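PDB 3HL0: maleylacetate reductase from Agrobacterium tumefaciens, which catalyses the NADH-dependent reduction of maleylacetate to 3-oxoadipate, probably as a step in gamma-resorcylate catabolism, as a member of the iron-containing alcohol dehydrogenase family. Local coordinates for residues E50-A53 / S54-G57; A122-E125 / V126-I129; F294-A297 / A298-A302; D317-A320 / E321-T324; L342-R345 / A346-A350. All coordinates share one frame; numbering follows the deposited sequence.

Contact 1: residues E50-A53 / S54-G57; sequences EALA and SRLG
L52 and L56 meet one turn apart at the C-terminal end of helix 46-56, the helix of a right-handed beta-alpha-beta unit that links parallel strands 37-40 and 60-64. Their buried branches form the close side of this contact: L56 CD1 lies 4.2 Å from L52 CG, and L56 CG comes within 3.4 Å of L52 O. L56 goes on to touch helix 25-31, while L52 and A53 press against V39 of the central sheet. The opposite character belongs to R55, an exposed residue whose chain turns back at chi3 (-66°). One face of its guanidinium is thereby laid over the helix backbone, with NH2 3.4 Å from L52 CA and NH1 3.7 Å from A51 CB. A51 O lies beneath the same face, but its hydrogen bond comes from R55 N. E50 turns away and pairs with K46. At the end of the helix L56 N still bonds to L52 O, but its second bond, to A53 O, is weak, as is that of G57 N to the same oxygen, and G57 leaves the helix with positive phi. A water joins the two carbonyls, donating to A53 O and to G57 O at 2.8 Å each.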
loop_
_atom_site.group_PDB
_atom_site.type_symbol
_atom_site.label_atom_id
_atom_site.label_comp_id
_atom_site.label_asym_id
_atom_site.label_seq_id
_atom_site.Cartn_x
_atom_site.Cartn_y
_atom_site.Cartn_z
ATOM N N GLU A 50 -8.089 -17.106 -6.029
ATOM C CA GLU A 50 -7.959 -18.549 -6.121
ATOM C C GLU A 50 -9.247 -19.269 -5.722
ATOM O O GLU A 50 -9.611 -20.259 -6.363
ATOM C CB GLU A 50 -6.775 -19.016 -5.270
ATOM C CG GLU A 50 -5.462 -18.638 -5.908
ATOM C CD GLU A 50 -4.282 -18.727 -4.974
ATOM O OE1 GLU A 50 -4.434 -19.061 -3.771
ATOM O OE2 GLU A 50 -3.167 -18.464 -5.467
ATOM N N ALA A 51 -9.939 -18.763 -4.699
ATOM C CA ALA A 51 -11.192 -19.417 -4.267
ATOM C C ALA A 51 -12.255 -19.262 -5.368
ATOM O O ALA A 51 -12.968 -20.221 -5.705
ATOM C CB ALA A 51 -11.686 -18.861 -2.950
ATOM N N LEU A 52 -12.347 -18.063 -5.951
ATOM C CA LEU A 52 -13.279 -17.852 -7.080
ATOM C C LEU A 52 -12.963 -18.766 -8.276
ATOM O O LEU A 52 -13.847 -19.395 -8.888
ATOM C CB LEU A 52 -13.259 -16.389 -7.525
ATOM C CG LEU A 52 -14.080 -16.096 -8.790
ATOM C CD1 LEU A 52 -15.551 -16.467 -8.604
ATOM C CD2 LEU A 52 -13.865 -14.613 -9.137
ATOM N N ALA A 53 -11.694 -18.803 -8.648
ATOM C CA ALA A 53 -11.295 -19.670 -9.752
ATOM C C ALA A 53 -11.691 -21.130 -9.490
ATOM O O ALA A 53 -12.205 -21.833 -10.366
ATOM C CB ALA A 53 -9.804 -19.569 -9.969
ATOM N N SER A 54 -11.472 -21.570 -8.252
ATOM C CA SER A 54 -11.855 -22.910 -7.864
ATOM C C SER A 54 -13.362 -23.175 -8.068
ATOM O O SER A 54 -13.752 -24.189 -8.638
ATOM C CB SER A 54 -11.451 -23.120 -6.406
ATOM O OG SER A 54 -11.560 -24.471 -6.093
ATOM N N ARG A 55 -14.201 -22.243 -7.647
ATOM C CA ARG A 55 -15.641 -22.445 -7.767
ATOM C C ARG A 55 -16.086 -22.426 -9.231
ATOM O O ARG A 55 -17.071 -23.054 -9.580
ATOM C CB ARG A 55 -16.407 -21.379 -6.995
ATOM C CG ARG A 55 -16.219 -21.447 -5.483
ATOM C CD ARG A 55 -17.150 -20.417 -4.836
ATOM N NE ARG A 55 -16.781 -19.039 -5.155
ATOM C CZ ARG A 55 -15.927 -18.307 -4.437
ATOM N NH1 ARG A 55 -15.348 -18.833 -3.359
ATOM N NH2 ARG A 55 -15.665 -17.047 -4.791
ATOM N N LEU A 56 -15.359 -21.693 -10.076
ATOM C CA LEU A 56 -15.695 -21.618 -11.505
ATOM C C LEU A 56 -15.458 -22.925 -12.263
ATOM O O LEU A 56 -16.031 -23.152 -13.343
ATOM C CB LEU A 56 -14.948 -20.432 -12.181
ATOM C CG LEU A 56 -15.494 -19.039 -11.876
ATOM C CD1 LEU A 56 -14.551 -17.997 -12.451
ATOM C CD2 LEU A 56 -16.896 -18.884 -12.479
ATOM N N GLY A 57 -14.630 -23.806 -11.693
ATOM C CA GLY A 57 -14.360 -25.104 -12.323
ATOM C C GLY A 57 -13.756 -24.886 -13.693
ATOM O O GLY A 57 -12.764 -24.162 -13.811
HETATM O O HOH W 1 -10.879 -23.887 -11.782
#

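Contact 2: residues A122-E125 / V126-I129; sequences AGSE and VTPI. With NAD (nicotinamide-adenine-dinucleotide), chain D.
T127 and S124 meet the nicotinamide end of NAD from two directions. T127 OG1 donates to the carboxamide oxygen O7N at 2.6 Å, while the amide nitrogen N7N donates to I129 O at 2.9 Å, so both polar atoms of the carboxamide are gripped and its rotation is fixed. S124 OG sits over the face of this flat group, 3.4 Å from NAD C7N, and A122 O approaches C5N of the nicotinamide ring at 3.3 Å. A second layer of bonds sets these groups in place. T127 OG1 also accepts from I129 N (3.2 Å, 163°), an ST turn; chi1 of 86° puts the hydroxyl between the backbone N and the carbonyl carbon, where it can serve both I129 and the cofactor. Ahead of it a short 3-10 turn draws the chain round: V126 N bonds to G123 O at 3.2 Å, and T127 N to S124 O at 3.0 Å, each donor standing well above the carbonyl plane. G123 takes positive phi (86°) where the chain enters this turn. Farther out, K104 NZ donates to the carbonyls of S124, T127 and I129, tying the loop together from one point. A122 O is bonded to H176 NE2, and E125 OE2 to Y153 OH. The loop itself joins strand 113-118 to strand 129-134: E125 rests on V116 and V151 of the parallel sheet, V126 reaches W226 and T230 of helix 215-234, and I129 packs on strand 137-142.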
loop_
_atom_site.group_PDB
_atom_site.type_symbol
_atom_site.label_atom_id
_atom_site.label_comp_id
_atom_site.label_asym_id
_atom_site.label_seq_id
_atom_site.Cartn_x
_atom_site.Cartn_y
_atom_site.Cartn_z
ATOM N N ALA A 122 -13.144 2.938 -5.795
ATOM C CA ALA A 122 -12.437 3.723 -6.846
ATOM C C ALA A 122 -13.300 4.027 -8.073
ATOM O O ALA A 122 -13.150 5.094 -8.681
ATOM C CB ALA A 122 -11.145 2.951 -7.304
ATOM N N GLY A 123 -14.157 3.067 -8.468
ATOM C CA GLY A 123 -15.073 3.356 -9.584
ATOM C C GLY A 123 -14.533 3.113 -10.988
ATOM O O GLY A 123 -15.252 3.359 -11.954
ATOM N N SER A 124 -13.279 2.645 -11.106
ATOM C CA SER A 124 -12.652 2.393 -12.451
ATOM C C SER A 124 -13.475 1.438 -13.298
ATOM O O SER A 124 -13.429 1.494 -14.553
ATOM C CB SER A 124 -11.290 1.756 -12.225
ATOM O OG SER A 124 -10.571 1.630 -13.457
ATOM N N GLU A 125 -14.200 0.537 -12.632
ATOM C CA GLU A 125 -15.009 -0.497 -13.312
ATOM C C GLU A 125 -16.038 0.040 -14.329
ATOM O O GLU A 125 -16.493 -0.728 -15.213
ATOM C CB GLU A 125 -15.686 -1.410 -12.308
ATOM C CG GLU A 125 -16.677 -0.655 -11.421
ATOM C CD GLU A 125 -16.071 -0.061 -10.132
ATOM O OE1 GLU A 125 -14.832 0.067 -9.990
ATOM O OE2 GLU A 125 -16.880 0.293 -9.248
ATOM N N VAL A 126 -16.424 1.318 -14.186
ATOM C CA VAL A 126 -17.379 1.930 -15.130
ATOM C C VAL A 126 -16.814 3.167 -15.821
ATOM O O VAL A 126 -17.553 4.082 -16.238
ATOM C CB VAL A 126 -18.758 2.264 -14.472
ATOM C CG1 VAL A 126 -19.567 0.963 -14.201
ATOM C CG2 VAL A 126 -18.537 3.076 -13.195
ATOM N N THR A 127 -15.495 3.172 -16.006
ATOM C CA THR A 127 -14.893 4.229 -16.804
ATOM C C THR A 127 -14.083 3.658 -17.964
ATOM O O THR A 127 -13.589 2.517 -17.899
ATOM C CB THR A 127 -13.922 5.161 -15.998
ATOM O OG1 THR A 127 -12.614 4.565 -15.972
ATOM C CG2 THR A 127 -14.433 5.475 -14.621
ATOM N N PRO A 128 -13.918 4.442 -19.039
ATOM C CA PRO A 128 -13.117 3.976 -20.165
ATOM C C PRO A 128 -11.647 4.444 -20.055
ATOM O O PRO A 128 -10.928 4.449 -21.061
ATOM C CB PRO A 128 -13.813 4.625 -21.368
ATOM C CG PRO A 128 -14.211 5.978 -20.820
ATOM C CD PRO A 128 -14.660 5.676 -19.374
ATOM N N ILE A 129 -11.217 4.810 -18.837
ATOM C CA ILE A 129 -9.893 5.419 -18.638
ATOM C C ILE A 129 -8.881 4.385 -18.144
ATOM O O ILE A 129 -9.212 3.556 -17.281
ATOM C CB ILE A 129 -10.014 6.554 -17.593
ATOM C CG1 ILE A 129 -11.112 7.555 -18.001
ATOM C CG2 ILE A 129 -8.703 7.270 -17.411
ATOM C CD1 ILE A 129 -11.593 8.448 -16.790
HETATM P PA NAD D . -5.850 -0.524 -5.021
HETATM O O1A NAD D . -6.589 -1.241 -6.097
HETATM O O2A NAD D . -4.486 -0.033 -5.321
HETATM O O5B NAD D . -5.953 -1.386 -3.683
HETATM C C5B NAD D . -5.092 -1.056 -2.588
HETATM C C4B NAD D . -4.878 -2.327 -1.779
HETATM O O4B NAD D . -6.107 -2.688 -1.151
HETATM C C3B NAD D . -4.433 -3.507 -2.663
HETATM O O3B NAD D . -3.369 -4.261 -2.054
HETATM C C2B NAD D . -5.702 -4.322 -2.754
HETATM O O2B NAD D . -5.467 -5.700 -2.960
HETATM C C1B NAD D . -6.375 -4.061 -1.398
HETATM N N9A NAD D . -7.843 -4.271 -1.422
HETATM C C8A NAD D . -8.747 -3.737 -2.321
HETATM N N7A NAD D . -9.989 -4.162 -1.994
HETATM C C5A NAD D . -9.907 -4.982 -0.900
HETATM C C6A NAD D . -10.866 -5.684 -0.172
HETATM N N6A NAD D . -12.202 -5.458 -0.258
HETATM N N1A NAD D . -10.395 -6.446 0.899
HETATM C C2A NAD D . -9.058 -6.474 1.228
HETATM N N3A NAD D . -8.113 -5.776 0.521
HETATM C C4A NAD D . -8.551 -5.037 -0.541
HETATM O O3 NAD D . -6.642 0.834 -4.575
HETATM P PN NAD D . -7.748 1.724 -5.362
HETATM O O1N NAD D . -7.759 3.026 -4.632
HETATM O O2N NAD D . -8.951 0.898 -5.427
HETATM O O5D NAD D . -7.156 1.970 -6.827
HETATM C C5D NAD D . -6.134 2.930 -7.082
HETATM C C4D NAD D . -5.683 2.729 -8.529
HETATM O O4D NAD D . -6.829 2.805 -9.364
HETATM C C3D NAD D . -4.764 3.868 -8.952
HETATM O O3D NAD D . -3.821 3.337 -9.897
HETATM C C2D NAD D . -5.714 4.834 -9.620
HETATM O O2D NAD D . -5.097 5.728 -10.547
HETATM C C1D NAD D . -6.680 3.875 -10.290
HETATM N N1N NAD D . -7.983 4.461 -10.577
HETATM C C2N NAD D . -8.362 4.492 -11.885
HETATM C C3N NAD D . -9.586 5.037 -12.212
HETATM C C7N NAD D . -9.907 4.983 -13.649
HETATM O O7N NAD D . -11.134 5.433 -13.954
HETATM N N7N NAD D . -9.019 4.523 -14.564
HETATM C C4N NAD D . -10.503 5.532 -11.220
HETATM C C5N NAD D . -10.090 5.495 -9.887
HETATM C C6N NAD D . -8.824 4.962 -9.581
#

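Contact 3: residues F294-A297 / A298-A302; sequences FDFA and ARLGA
L300 lies against F296 one turn earlier in helix 289-300, and its side chain can be followed outward from the backbone. L300 CB stands 3.5 Å from A297 O. Next, L300 CG comes 3.4 Å from F296 O and rises over one face of the F296 ring, displaced toward the rim. From there the branches spread along the ring: L300 CD1 is 3.6 Å from F296 CE2, and L300 CD2 is 4.0 Å from F296 CZ. With CG anti to the backbone N (chi1 175°), the F296 ring extends along the helix side where L300 lies. On the other flank R299 bends at chi3 and brings NH1 to the ring edge, 3.8 Å from F296 CD1, with the two planes 71° apart. Beyond L300 the helix closes in a Schellman motif. G301 takes positive phi, its N bonds to A298 O, and A302 N reaches back to A297 O at 3.1 Å. L300 and F296 continue onto helices 163-180 and 188-210 of the C-terminal helical domain, both touching P206. The chemistry is thus apolar at the face and polar at the edge: the guanidinium meets the ring edge and is not stacked on its face, whereas the face is covered by the apolar L300 branch.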
loop_
_atom_site.group_PDB
_atom_site.type_symbol
_atom_site.label_atom_id
_atom_site.label_comp_id
_atom_site.label_asym_id
_atom_site.label_seq_id
_atom_site.Cartn_x
_atom_site.Cartn_y
_atom_site.Cartn_z
ATOM N N PHE A 294 -14.149 19.116 4.482
ATOM C CA PHE A 294 -13.085 18.987 5.480
ATOM C C PHE A 294 -13.618 18.457 6.816
ATOM O O PHE A 294 -13.043 17.535 7.409
ATOM C CB PHE A 294 -12.422 20.380 5.656
ATOM C CG PHE A 294 -11.294 20.405 6.651
ATOM C CD1 PHE A 294 -9.978 20.313 6.202
ATOM C CD2 PHE A 294 -11.546 20.580 8.012
ATOM C CE1 PHE A 294 -8.920 20.386 7.084
ATOM C CE2 PHE A 294 -10.476 20.635 8.923
ATOM C CZ PHE A 294 -9.167 20.544 8.435
ATOM N N ASP A 295 -14.748 19.012 7.264
ATOM C CA ASP A 295 -15.346 18.546 8.520
ATOM C C ASP A 295 -15.802 17.094 8.398
ATOM O O ASP A 295 -15.629 16.295 9.331
ATOM C CB ASP A 295 -16.530 19.429 8.927
ATOM C CG ASP A 295 -16.124 20.867 9.257
ATOM O OD1 ASP A 295 -14.925 21.124 9.478
ATOM O OD2 ASP A 295 -17.026 21.740 9.309
ATOM N N PHE A 296 -16.375 16.743 7.229
ATOM C CA PHE A 296 -16.825 15.366 7.027
ATOM C C PHE A 296 -15.641 14.391 7.040
ATOM O O PHE A 296 -15.705 13.333 7.657
ATOM C CB PHE A 296 -17.612 15.279 5.699
ATOM C CG PHE A 296 -18.021 13.887 5.337
ATOM C CD1 PHE A 296 -19.039 13.210 6.038
ATOM C CD2 PHE A 296 -17.368 13.211 4.320
ATOM C CE1 PHE A 296 -19.392 11.906 5.699
ATOM C CE2 PHE A 296 -17.713 11.907 3.989
ATOM C CZ PHE A 296 -18.722 11.243 4.653
ATOM N N ALA A 297 -14.545 14.752 6.372
ATOM C CA ALA A 297 -13.358 13.915 6.332
ATOM C C ALA A 297 -12.815 13.707 7.747
ATOM O O ALA A 297 -12.326 12.633 8.064
ATOM C CB ALA A 297 -12.277 14.569 5.425
ATOM N N ALA A 298 -12.933 14.744 8.585
ATOM C CA ALA A 298 -12.452 14.636 9.957
ATOM C C ALA A 298 -13.328 13.642 10.729
ATOM O O ALA A 298 -12.767 12.882 11.524
ATOM C CB ALA A 298 -12.428 16.022 10.646
ATOM N N ARG A 299 -14.650 13.631 10.487
ATOM C CA ARG A 299 -15.544 12.612 11.109
ATOM C C ARG A 299 -15.091 11.203 10.717
ATOM O O ARG A 299 -15.334 10.244 11.449
ATOM C CB ARG A 299 -17.030 12.812 10.729
ATOM C CG ARG A 299 -17.723 14.098 11.243
ATOM C CD ARG A 299 -19.161 14.194 10.653
ATOM N NE ARG A 299 -19.930 12.972 10.957
ATOM C CZ ARG A 299 -20.906 12.458 10.218
ATOM N NH1 ARG A 299 -21.270 13.014 9.058
ATOM N NH2 ARG A 299 -21.516 11.362 10.642
ATOM N N LEU A 300 -14.476 11.040 9.550
ATOM C CA LEU A 300 -14.077 9.705 9.107
ATOM C C LEU A 300 -12.684 9.330 9.584
ATOM O O LEU A 300 -12.242 8.193 9.415
ATOM C CB LEU A 300 -14.087 9.610 7.564
ATOM C CG LEU A 300 -15.362 10.017 6.843
ATOM C CD1 LEU A 300 -15.132 9.758 5.365
ATOM C CD2 LEU A 300 -16.593 9.223 7.370
ATOM N N GLY A 301 -11.974 10.317 10.132
ATOM C CA GLY A 301 -10.571 10.136 10.506
ATOM C C GLY A 301 -9.588 10.017 9.343
ATOM O O GLY A 301 -8.527 9.411 9.466
ATOM N N ALA A 302 -9.949 10.577 8.188
ATOM C CA ALA A 302 -9.072 10.509 7.037
ATOM C C ALA A 302 -7.886 11.477 7.202
ATOM O O ALA A 302 -7.977 12.480 7.943
ATOM C CB ALA A 302 -9.872 10.907 5.763
#

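Contact 4: residues D317-A320 / E321-T324; sequences DPMA and ELAT
D317 O accepts from E321 N at 3.0 Å, the first of three regular bonds that run along helix 316-323 to its C-terminal end. The D317 carboxylate faces elsewhere and forms a salt bridge through OD1 with R340 of helix 336-348. P318 comes next; its carbonyl takes L322 N at 3.0 Å, and E321 CB lies 3.6 Å from the same P318 O. The E321 carboxylate leads away to a salt bridge with K336. M319, present as selenomethionine, accepts A323 N through its carbonyl oxygen at 2.9 Å, and that M319 O is also 3.3 Å from A323 CB. The M319 side chain curls at chi2 (-48°) and again at chi3, running beside L322 in the same direction until M319 CE comes to 4.1 Å from L322 CD1. Here the short helix is wedged into the all-helical C-terminal domain of the iron-containing alcohol dehydrogenase family: M319 and L322 touch helix 239-251 through L247, T246 and S250, and A323 touches both L243 and I339. A320 closes 317-320 and its methyl touches R340. Its carbonyl oxygen is met by a side chain: T324 OG1 donates to A320 O at 2.7 Å, with a C=O...OG1 angle of 145°. T324 chi1 of 43° holds the hydroxyl between the backbone N and the carbonyl carbon, within bonding distance of A320 O, while T324 N bonds to E321 O in a tighter turn.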
loop_
_atom_site.group_PDB
_atom_site.type_symbol
_atom_site.label_atom_id
_atom_site.label_comp_id
_atom_site.label_asym_id
_atom_site.label_seq_id
_atom_site.Cartn_x
_atom_site.Cartn_y
_atom_site.Cartn_z
ATOM N N ASP A 317 6.415 24.663 -4.461
ATOM C CA ASP A 317 6.652 25.533 -5.642
ATOM C C ASP A 317 6.751 24.722 -6.947
ATOM O O ASP A 317 6.079 25.064 -7.918
ATOM C CB ASP A 317 7.879 26.470 -5.447
ATOM C CG ASP A 317 7.620 27.604 -4.464
ATOM O OD1 ASP A 317 6.493 28.144 -4.385
ATOM O OD2 ASP A 317 8.570 28.016 -3.749
ATOM N N PRO A 318 7.533 23.611 -6.960
ATOM C CA PRO A 318 7.616 22.821 -8.204
ATOM C C PRO A 318 6.269 22.235 -8.594
ATOM O O PRO A 318 5.944 22.098 -9.774
ATOM C CB PRO A 318 8.607 21.695 -7.863
ATOM C CG PRO A 318 9.432 22.246 -6.724
ATOM C CD PRO A 318 8.628 23.314 -6.016
HETATM N N MSE A 319 5.472 21.883 -7.582
HETATM C CA MSE A 319 4.145 21.363 -7.871
HETATM C C MSE A 319 3.210 22.434 -8.420
HETATM O O MSE A 319 2.453 22.150 -9.325
HETATM C CB MSE A 319 3.517 20.710 -6.626
HETATM C CG MSE A 319 4.125 19.354 -6.256
HETATM SE SE MSE A 319 4.340 18.053 -7.652
HETATM C CE MSE A 319 6.202 18.471 -8.123
ATOM N N ALA A 320 3.289 23.649 -7.887
ATOM C CA ALA A 320 2.425 24.722 -8.400
ATOM C C ALA A 320 2.797 25.001 -9.873
ATOM O O ALA A 320 1.920 25.271 -10.700
ATOM C CB ALA A 320 2.576 25.969 -7.561
ATOM N N GLU A 321 4.096 24.902 -10.203
ATOM C CA GLU A 321 4.539 25.037 -11.607
ATOM C C GLU A 321 4.002 23.927 -12.515
ATOM O O GLU A 321 3.453 24.222 -13.568
ATOM C CB GLU A 321 6.066 25.152 -11.687
ATOM C CG GLU A 321 6.651 25.301 -13.118
ATOM C CD GLU A 321 6.129 26.516 -13.904
ATOM O OE1 GLU A 321 5.905 27.595 -13.300
ATOM O OE2 GLU A 321 5.971 26.382 -15.150
ATOM N N LEU A 322 4.133 22.667 -12.108
ATOM C CA LEU A 322 3.648 21.551 -12.906
ATOM C C LEU A 322 2.142 21.622 -13.070
ATOM O O LEU A 322 1.609 21.301 -14.132
ATOM C CB LEU A 322 4.017 20.211 -12.251
ATOM C CG LEU A 322 5.242 19.389 -12.596
ATOM C CD1 LEU A 322 5.014 17.993 -12.035
ATOM C CD2 LEU A 322 5.476 19.304 -14.111
ATOM N N ALA A 323 1.454 22.049 -12.016
ATOM C CA ALA A 323 -0.006 22.108 -12.047
ATOM C C ALA A 323 -0.526 23.172 -12.990
ATOM O O ALA A 323 -1.702 23.164 -13.367
ATOM C CB ALA A 323 -0.547 22.350 -10.619
ATOM N N THR A 324 0.345 24.109 -13.380
ATOM C CA THR A 324 -0.091 25.187 -14.266
ATOM C C THR A 324 0.521 25.103 -15.649
ATOM O O THR A 324 0.302 25.982 -16.496
ATOM C CB THR A 324 0.096 26.588 -13.613
ATOM O OG1 THR A 324 1.361 26.673 -12.942
ATOM C CG2 THR A 324 -0.980 26.797 -12.595
#

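Contact 5: residues L342-R345 / A346-A350; sequences LLQR and AFEGA
R345 presents the edge of its guanidinium to E348, and one of its faces lies over Q344 CB. The grip is side-on: R345 NE bonds to E348 OE1 at 2.9 Å and NH1 to E348 OE2 at 3.1 Å, both nearly straight. The acceptors lie in the guanidinium plane, yet the carboxylate is turned by 37°: OE1 is met from above the carboxylate plane, and OE2 on its syn side but tilted out of that plane. R345 is bent at chi2 (-57°) and chi3 (81°), which brings NE round to the residue three places on. A350 CB also borders the guanidinium edge, 4.0 Å from R345 CD. The Q344 side chain runs beside that of F347, the amide steeply turned against the ring, NE2 obliquely placed at 3.9 Å from F347 CD2, and a water links the amide to E348 OE2. Q344 OE1 is held by R340. Helix 336-348 ends here in a Schellman motif: G349 has positive phi, A350 N bonds to R345 O at 3.0 Å, and G349 N reaches A346 O at 3.2 Å. L342 and A346 are buried in the helical domain, both touching H265, whereas F347 packs on L316 and A307.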
loop_
_atom_site.group_PDB
_atom_site.type_symbol
_atom_site.label_atom_id
_atom_site.label_comp_id
_atom_site.label_asym_id
_atom_site.label_seq_id
_atom_site.Cartn_x
_atom_site.Cartn_y
_atom_site.Cartn_z
ATOM N N LEU A 342 -3.472 27.175 -2.491
ATOM C CA LEU A 342 -4.249 25.913 -2.285
ATOM C C LEU A 342 -3.290 24.825 -1.738
ATOM O O LEU A 342 -3.606 24.150 -0.730
ATOM C CB LEU A 342 -4.862 25.454 -3.630
ATOM C CG LEU A 342 -5.825 24.246 -3.636
ATOM C CD1 LEU A 342 -6.521 24.207 -4.998
ATOM C CD2 LEU A 342 -5.075 22.939 -3.452
ATOM N N LEU A 343 -2.139 24.660 -2.400
ATOM C CA LEU A 343 -1.150 23.687 -1.926
ATOM C C LEU A 343 -0.669 23.989 -0.510
ATOM O O LEU A 343 -0.435 23.064 0.266
ATOM C CB LEU A 343 -0.016 23.589 -2.956
ATOM C CG LEU A 343 -0.403 22.930 -4.263
ATOM C CD1 LEU A 343 0.766 23.103 -5.266
ATOM C CD2 LEU A 343 -0.782 21.448 -4.091
ATOM N N GLN A 344 -0.512 25.269 -0.170
ATOM C CA GLN A 344 -0.083 25.586 1.172
ATOM C C GLN A 344 -1.102 25.207 2.197
ATOM O O GLN A 344 -0.755 24.652 3.217
ATOM C CB GLN A 344 0.240 27.075 1.292
ATOM C CG GLN A 344 1.033 27.379 2.536
ATOM C CD GLN A 344 2.455 26.929 2.430
ATOM O OE1 GLN A 344 3.054 27.070 1.393
ATOM N NE2 GLN A 344 2.995 26.362 3.504
ATOM N N ARG A 345 -2.374 25.495 1.914
ATOM C CA ARG A 345 -3.429 25.077 2.846
ATOM C C ARG A 345 -3.492 23.540 2.992
ATOM O O ARG A 345 -3.672 23.047 4.122
ATOM C CB ARG A 345 -4.797 25.569 2.347
ATOM C CG ARG A 345 -4.983 27.115 2.242
ATOM C CD ARG A 345 -4.742 27.863 3.552
ATOM N NE ARG A 345 -3.330 28.126 3.879
ATOM C CZ ARG A 345 -2.595 29.076 3.293
ATOM N NH1 ARG A 345 -1.324 29.295 3.707
ATOM N NH2 ARG A 345 -3.137 29.823 2.320
ATOM N N ALA A 346 -3.420 22.836 1.863
ATOM C CA ALA A 346 -3.435 21.346 1.891
ATOM C C ALA A 346 -2.193 20.825 2.608
ATOM O O ALA A 346 -2.297 19.888 3.371
ATOM C CB ALA A 346 -3.521 20.782 0.492
ATOM N N PHE A 347 -1.054 21.495 2.447
ATOM C CA PHE A 347 0.172 21.071 3.168
ATOM C C PHE A 347 0.022 21.202 4.682
ATOM O O PHE A 347 0.472 20.338 5.452
ATOM C CB PHE A 347 1.350 21.929 2.666
ATOM C CG PHE A 347 2.654 21.669 3.401
ATOM C CD1 PHE A 347 3.396 20.529 3.125
ATOM C CD2 PHE A 347 3.108 22.586 4.342
ATOM C CE1 PHE A 347 4.609 20.293 3.824
ATOM C CE2 PHE A 347 4.323 22.347 5.029
ATOM C CZ PHE A 347 5.056 21.211 4.754
ATOM N N GLU A 348 -0.607 22.299 5.099
ATOM C CA GLU A 348 -0.872 22.604 6.510
ATOM C C GLU A 348 -1.958 21.743 7.137
ATOM O O GLU A 348 -2.069 21.672 8.366
ATOM C CB GLU A 348 -1.346 24.072 6.593
ATOM C CG GLU A 348 -0.262 25.081 6.428
ATOM C CD GLU A 348 -0.799 26.480 6.076
ATOM O OE1 GLU A 348 -2.053 26.713 6.116
ATOM O OE2 GLU A 348 0.062 27.352 5.757
ATOM N N GLY A 349 -2.824 21.168 6.306
ATOM C CA GLY A 349 -4.040 20.580 6.822
ATOM C C GLY A 349 -5.017 21.623 7.343
ATOM O O GLY A 349 -5.800 21.334 8.267
ATOM N N ALA A 350 -5.000 22.834 6.753
ATOM C CA ALA A 350 -5.903 23.939 7.165
ATOM C C ALA A 350 -7.333 23.677 6.726
ATOM O O ALA A 350 -7.542 23.038 5.700
ATOM C CB ALA A 350 -5.424 25.257 6.570
HETATM O O HOH W 2 2.525 26.484 5.957
#

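Contact 2 is the buried one, near the centre of the chain, and its polar atoms serve a cofactor; the other four lie farther out at C-terminal helix ends, each partly buried. Contact 1 belongs to the nucleotide-binding part and is about 47 Å, centre to centre, from contacts 4 and 5 across the molecule. Those two share a helix interface: L343 CD1 of contact 5 packs 3.7 Å from A320 N of contact 4. Contact 3 also meets contact 5, where F294 CE1 lies 3.3 Å from A350 O. Contacts 3 and 5 close with Schellman motifs, contact 4 with a threonine hydroxyl, and contact 1 with a water.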